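PDB 2GMY: hypothetical protein Atu0492 from Agrobacterium tumefaciens, which is of unknown function but, as a putative AhpD-like member of the carboxymuconolactone decarboxylase family, may serve in antioxidant defence. Local coordinates for residues 20-25 against 37-42; 90-95 against 125-130. One frame throughout, in Å; residues are numbered along the deposited sequence.

Contact 1 (20-25 against 37-42) and contact 2 (90-95 against 125-130) lie about 9 Å apart, centre to centre, and follow one another along the chain. Contact 1 is a charged link near the surface, whereas contact 2 is an apolar meeting in the core. They join directly through segment 37-42. Arg41 NE forms a salt bridge of 2.7 Å with Asp93 OD1, and Ala42 CB packs 3.5 Å from Ile130 CG2, so helix 32-45, half of contact 1, also touches both helices of contact 2. Each contact also reaches the second subunit. Helix 49-61, which Lys39 touches at His55, carries a Cys-X-X-Cys sequence at its N-terminal end, as in AhpD-type proteins; a redox role here is inferred.

Contact 1. Residues 20-25 against 37-42; sequences ALENYV and LIKLRA
Lys39 and Glu22 approach from opposite directions and join helices 32-45 and 12-26 by a salt bridge. From CB, the lysine sets off with CG anti to the carbonyl carbon (chi1 -72°) and then runs extended through CG and CD, methylenes that bridge the interval between the helices. CE is the first atom to come close to the partner, 3.3 Å from Glu22 OE2. At the tip, NZ donates to that same oxygen. The NZ to OE2 distance of 2.4 Å is shorter than such a bond normally is, so its exact length is doubtful. Glu22, bent at chi2, offers its carboxylate unequally: OE2 also takes a weak hydrogen bond from Gln26 NE2, while OE1 stays 3.8 Å from Lys39 NZ and instead accepts a hydrogen bond from Trp133 NE1, which should help fix the carboxylate's rotation. Two long side chains with opposite charges suit segments that meet only through these ends, at a partly exposed place where the charges can stay near solvent. The lysine side chain also touches His55 of helix 49-61. Elsewhere on these helices, Val25 packs on Ala126 and Ile38 on Ile127, both of helix 117-139, while Leu21 meets Ala17 of the second subunit.

Contact 2. Residues 90-95 against 125-130; sequences GWVDAV and VAIGAI
Ile127 projects from helix 117-139 toward Trp91, Val92 and Val95 of helix 83-96, a helix-helix packing within the all-helical AhpD-like fold. Its side chain crosses those of Trp91 and Val95 at about a right angle. Ile127 CG1 stands opposite its carbonyl carbon (chi1 -66°), and the extended chi2 of 162° sends CD1 on to Trp91 CD1 at 3.5 Å, reaching the indole obliquely, and to the backbone CA of Val92 at 3.9 Å; Val92 CG2 also lies 4.0 Å from Ile127 CD1. The other branch, Ile127 CG2, meets Val95 CG1 at 3.7 Å. Isoleucine suits this buried, wholly apolar contact because its beta branch gives a short arm, CG2, for Val95 and a longer one, CG1-CD1, for Trp91 and Val92. The short helical segments cross at -52° with their axes 10.3 Å apart, a separation that a single large aliphatic side chain and its valine partners can span. In the next shell, Trp91 NE1 is hydrogen-bonded to Thr124 OG1, which satisfies the buried indole N-H, and the ring meets that of Phe108. Trp91 also packs on Gly139 of the second subunit. One turn along its own helix, Val95 places CG2 over the centre of the indole, 3.4 Å above the Trp91 ring plane.

Contact 1. Residues 20-25 against 37-42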
loop_
_atom_site.group_PDB
_atom_site.type_symbol
_atom_site.label_atom_id
_atom_site.label_comp_id
_atom_site.label_asym_id
_atom_site.label_seq_id
_atom_site.Cartn_x
_atom_site.Cartn_y
_atom_site.Cartn_z
ATOM N N ALA A 20 2.355 15.153 30.849
ATOM C CA ALA A 20 3.200 14.436 31.812
ATOM C C ALA A 20 4.128 13.453 31.097
ATOM O O ALA A 20 5.312 13.324 31.443
ATOM C CB ALA A 20 2.360 13.738 32.872
ATOM N N LEU A 21 3.599 12.767 30.085
ATOM C CA LEU A 21 4.438 11.843 29.315
ATOM C C LEU A 21 5.520 12.609 28.559
ATOM O O LEU A 21 6.687 12.188 28.526
ATOM C CB LEU A 21 3.599 10.998 28.353
ATOM C CG LEU A 21 4.384 10.004 27.484
ATOM C CD1 LEU A 21 5.257 9.061 28.309
ATOM C CD2 LEU A 21 3.416 9.216 26.598
ATOM N N GLU A 22 5.130 13.736 27.966
ATOM C CA GLU A 22 6.075 14.621 27.285
ATOM C C GLU A 22 7.197 15.082 28.227
ATOM O O GLU A 22 8.374 15.072 27.869
ATOM C CB GLU A 22 5.323 15.823 26.718
ATOM C CG GLU A 22 6.180 16.806 25.925
ATOM C CD GLU A 22 6.829 16.171 24.701
ATOM O OE1 GLU A 22 6.201 15.302 24.068
ATOM O OE2 GLU A 22 7.978 16.546 24.393
ATOM N N ASN A 23 6.821 15.462 29.450
ATOM C CA ASN A 23 7.797 15.858 30.457
ATOM C C ASN A 23 8.773 14.724 30.787
ATOM O O ASN A 23 9.968 14.968 30.965
ATOM C CB ASN A 23 7.049 16.342 31.704
ATOM C CG ASN A 23 7.970 16.931 32.755
ATOM O OD1 ASN A 23 9.000 17.550 32.451
ATOM N ND2 ASN A 23 7.603 16.733 34.017
ATOM N N TYR A 24 8.280 13.484 30.859
ATOM C CA TYR A 24 9.198 12.366 31.033
ATOM C C TYR A 24 10.215 12.318 29.889
ATOM O O TYR A 24 11.418 12.227 30.130
ATOM C CB TYR A 24 8.519 11.002 31.166
ATOM C CG TYR A 24 9.574 9.946 31.017
ATOM C CD1 TYR A 24 10.502 9.731 32.032
ATOM C CD2 TYR A 24 9.722 9.238 29.816
ATOM C CE1 TYR A 24 11.526 8.817 31.886
ATOM C CE2 TYR A 24 10.751 8.310 29.658
ATOM C CZ TYR A 24 11.645 8.111 30.697
ATOM O OH TYR A 24 12.662 7.198 30.560
ATOM N N VAL A 25 9.724 12.361 28.655
ATOM C CA VAL A 25 10.610 12.236 27.493
ATOM C C VAL A 25 11.705 13.293 27.563
ATOM O O VAL A 25 12.890 12.976 27.429
ATOM C CB VAL A 25 9.847 12.345 26.165
ATOM C CG1 VAL A 25 10.839 12.346 24.994
ATOM C CG2 VAL A 25 8.857 11.169 26.033
ATOM N N LEU A 37 15.288 14.579 16.537
ATOM C CA LEU A 37 15.236 13.688 15.378
ATOM C C LEU A 37 13.994 12.803 15.412
ATOM O O LEU A 37 13.296 12.646 14.403
ATOM C CB LEU A 37 16.505 12.831 15.375
ATOM C CG LEU A 37 16.664 11.834 14.231
ATOM C CD1 LEU A 37 18.140 11.573 14.024
ATOM C CD2 LEU A 37 15.877 10.531 14.483
ATOM N N ILE A 38 13.746 12.182 16.562
ATOM C CA ILE A 38 12.569 11.322 16.725
ATOM C C ILE A 38 11.285 12.109 16.446
ATOM O O ILE A 38 10.406 11.643 15.697
ATOM C CB ILE A 38 12.522 10.720 18.153
ATOM C CG1 ILE A 38 13.604 9.661 18.322
ATOM C CG2 ILE A 38 11.124 10.174 18.453
ATOM C CD1 ILE A 38 13.928 9.367 19.803
ATOM N N LYS A 39 11.175 13.295 17.043
ATOM C CA LYS A 39 9.946 14.083 16.919
ATOM C C LYS A 39 9.731 14.586 15.504
ATOM O O LYS A 39 8.615 14.525 14.978
ATOM C CB LYS A 39 9.949 15.259 17.891
ATOM C CG LYS A 39 9.757 14.831 19.340
ATOM C CD LYS A 39 9.916 16.038 20.252
ATOM C CE LYS A 39 9.528 15.691 21.658
ATOM N NZ LYS A 39 9.239 16.943 22.403
ATOM N N LEU A 40 10.799 15.074 14.878
ATOM C CA LEU A 40 10.673 15.646 13.536
ATOM C C LEU A 40 10.365 14.548 12.529
ATOM O O LEU A 40 9.427 14.669 11.729
ATOM C CB LEU A 40 11.939 16.422 13.150
ATOM C CG LEU A 40 11.946 17.048 11.748
ATOM C CD1 LEU A 40 10.740 17.967 11.519
ATOM C CD2 LEU A 40 13.241 17.798 11.556
ATOM N N ARG A 41 11.120 13.459 12.583
ATOM C CA ARG A 41 10.916 12.389 11.592
ATOM C C ARG A 41 9.528 11.750 11.684
ATOM O O ARG A 41 8.843 11.606 10.657
ATOM C CB ARG A 41 12.014 11.321 11.676
ATOM C CG ARG A 41 11.833 10.174 10.679
ATOM C CD ARG A 41 11.838 10.631 9.219
ATOM N NE ARG A 41 11.484 9.482 8.380
ATOM C CZ ARG A 41 11.153 9.566 7.098
ATOM N NH1 ARG A 41 11.154 10.750 6.473
ATOM N NH2 ARG A 41 10.830 8.455 6.439
ATOM N N ALA A 42 9.091 11.404 12.900
ATOM C CA ALA A 42 7.771 10.788 13.068
ATOM C C ALA A 42 6.674 11.739 12.595
ATOM O O ALA A 42 5.704 11.322 11.953
ATOM C CB ALA A 42 7.547 10.353 14.517
#

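Contact 2. Residues 90-95 against 125-130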
loop_
_atom_site.group_PDB
_atom_site.type_symbol
_atom_site.label_atom_id
_atom_site.label_comp_id
_atom_site.label_asym_id
_atom_site.label_seq_id
_atom_site.Cartn_x
_atom_site.Cartn_y
_atom_site.Cartn_z
ATOM N N GLY A 90 15.991 4.626 11.114
ATOM C CA GLY A 90 15.405 3.342 10.682
ATOM C C GLY A 90 14.366 2.827 11.667
ATOM O O GLY A 90 13.309 2.286 11.273
ATOM N N TRP A 91 14.649 3.016 12.958
ATOM C CA TRP A 91 13.748 2.555 14.008
ATOM C C TRP A 91 12.548 3.482 14.138
ATOM O O TRP A 91 11.404 3.018 14.298
ATOM C CB TRP A 91 14.498 2.474 15.328
ATOM C CG TRP A 91 13.765 1.798 16.443
ATOM C CD1 TRP A 91 13.405 2.359 17.643
ATOM C CD2 TRP A 91 13.329 0.429 16.500
ATOM N NE1 TRP A 91 12.783 1.430 18.439
ATOM C CE2 TRP A 91 12.718 0.239 17.766
ATOM C CE3 TRP A 91 13.396 -0.650 15.615
ATOM C CZ2 TRP A 91 12.170 -0.991 18.161
ATOM C CZ3 TRP A 91 12.855 -1.886 16.015
ATOM C CH2 TRP A 91 12.258 -2.036 17.280
ATOM N N VAL A 92 12.791 4.790 14.078
ATOM C CA VAL A 92 11.664 5.726 14.062
ATOM C C VAL A 92 10.684 5.372 12.938
ATOM O O VAL A 92 9.469 5.303 13.159
ATOM C CB VAL A 92 12.136 7.184 13.950
ATOM C CG1 VAL A 92 10.952 8.132 13.744
ATOM C CG2 VAL A 92 12.914 7.568 15.196
ATOM N N ASP A 93 11.214 5.143 11.740
ATOM C CA ASP A 93 10.373 4.771 10.606
ATOM C C ASP A 93 9.615 3.456 10.860
ATOM O O ASP A 93 8.385 3.401 10.693
ATOM C CB ASP A 93 11.235 4.650 9.351
ATOM C CG ASP A 93 11.679 6.002 8.816
ATOM O OD1 ASP A 93 11.566 7.011 9.541
ATOM O OD2 ASP A 93 12.143 6.044 7.655
ATOM N N ALA A 94 10.337 2.416 11.277
ATOM C CA ALA A 94 9.732 1.082 11.439
ATOM C C ALA A 94 8.629 1.083 12.493
ATOM O O ALA A 94 7.565 0.465 12.320
ATOM C CB ALA A 94 10.810 0.036 11.788
ATOM N N VAL A 95 8.882 1.809 13.586
ATOM C CA VAL A 95 7.971 1.826 14.731
ATOM C C VAL A 95 6.809 2.779 14.478
ATOM O O VAL A 95 5.678 2.512 14.864
ATOM C CB VAL A 95 8.725 2.159 16.036
ATOM C CG1 VAL A 95 7.773 2.283 17.220
ATOM C CG2 VAL A 95 9.740 1.068 16.329
ATOM N N VAL A 125 9.661 4.834 23.818
ATOM C CA VAL A 125 8.620 5.634 24.476
ATOM C C VAL A 125 8.515 7.016 23.810
ATOM O O VAL A 125 7.412 7.524 23.593
ATOM C CB VAL A 125 8.920 5.767 25.993
ATOM C CG1 VAL A 125 7.985 6.768 26.655
ATOM C CG2 VAL A 125 8.810 4.388 26.675
ATOM N N ALA A 126 9.655 7.622 23.477
ATOM C CA ALA A 126 9.655 8.913 22.782
ATOM C C ALA A 126 8.920 8.801 21.423
ATOM O O ALA A 126 8.128 9.675 21.062
ATOM C CB ALA A 126 11.081 9.410 22.590
ATOM N N ILE A 127 9.158 7.712 20.690
ATOM C CA ILE A 127 8.454 7.489 19.417
ATOM C C ILE A 127 6.951 7.367 19.684
ATOM O O ILE A 127 6.134 7.925 18.951
ATOM C CB ILE A 127 8.979 6.232 18.688
ATOM C CG1 ILE A 127 10.442 6.433 18.248
ATOM C CG2 ILE A 127 8.120 5.910 17.438
ATOM C CD1 ILE A 127 11.192 5.120 17.908
ATOM N N GLY A 128 6.585 6.644 20.740
ATOM C CA GLY A 128 5.168 6.525 21.113
ATOM C C GLY A 128 4.560 7.890 21.424
ATOM O O GLY A 128 3.449 8.207 20.949
ATOM N N ALA A 129 5.282 8.697 22.209
ATOM C CA ALA A 129 4.800 10.017 22.610
ATOM C C ALA A 129 4.526 10.932 21.410
ATOM O O ALA A 129 3.453 11.532 21.318
ATOM C CB ALA A 129 5.765 10.673 23.594
ATOM N N ILE A 130 5.461 11.020 20.465
ATOM C CA ILE A 130 5.220 11.906 19.324
ATOM C C ILE A 130 4.085 11.344 18.476
ATOM O O ILE A 130 3.280 12.091 17.935
ATOM C CB ILE A 130 6.505 12.197 18.494
ATOM C CG1 ILE A 130 6.216 13.222 17.384
ATOM C CG2 ILE A 130 7.139 10.915 17.991
ATOM C CD1 ILE A 130 5.700 14.594 17.906
#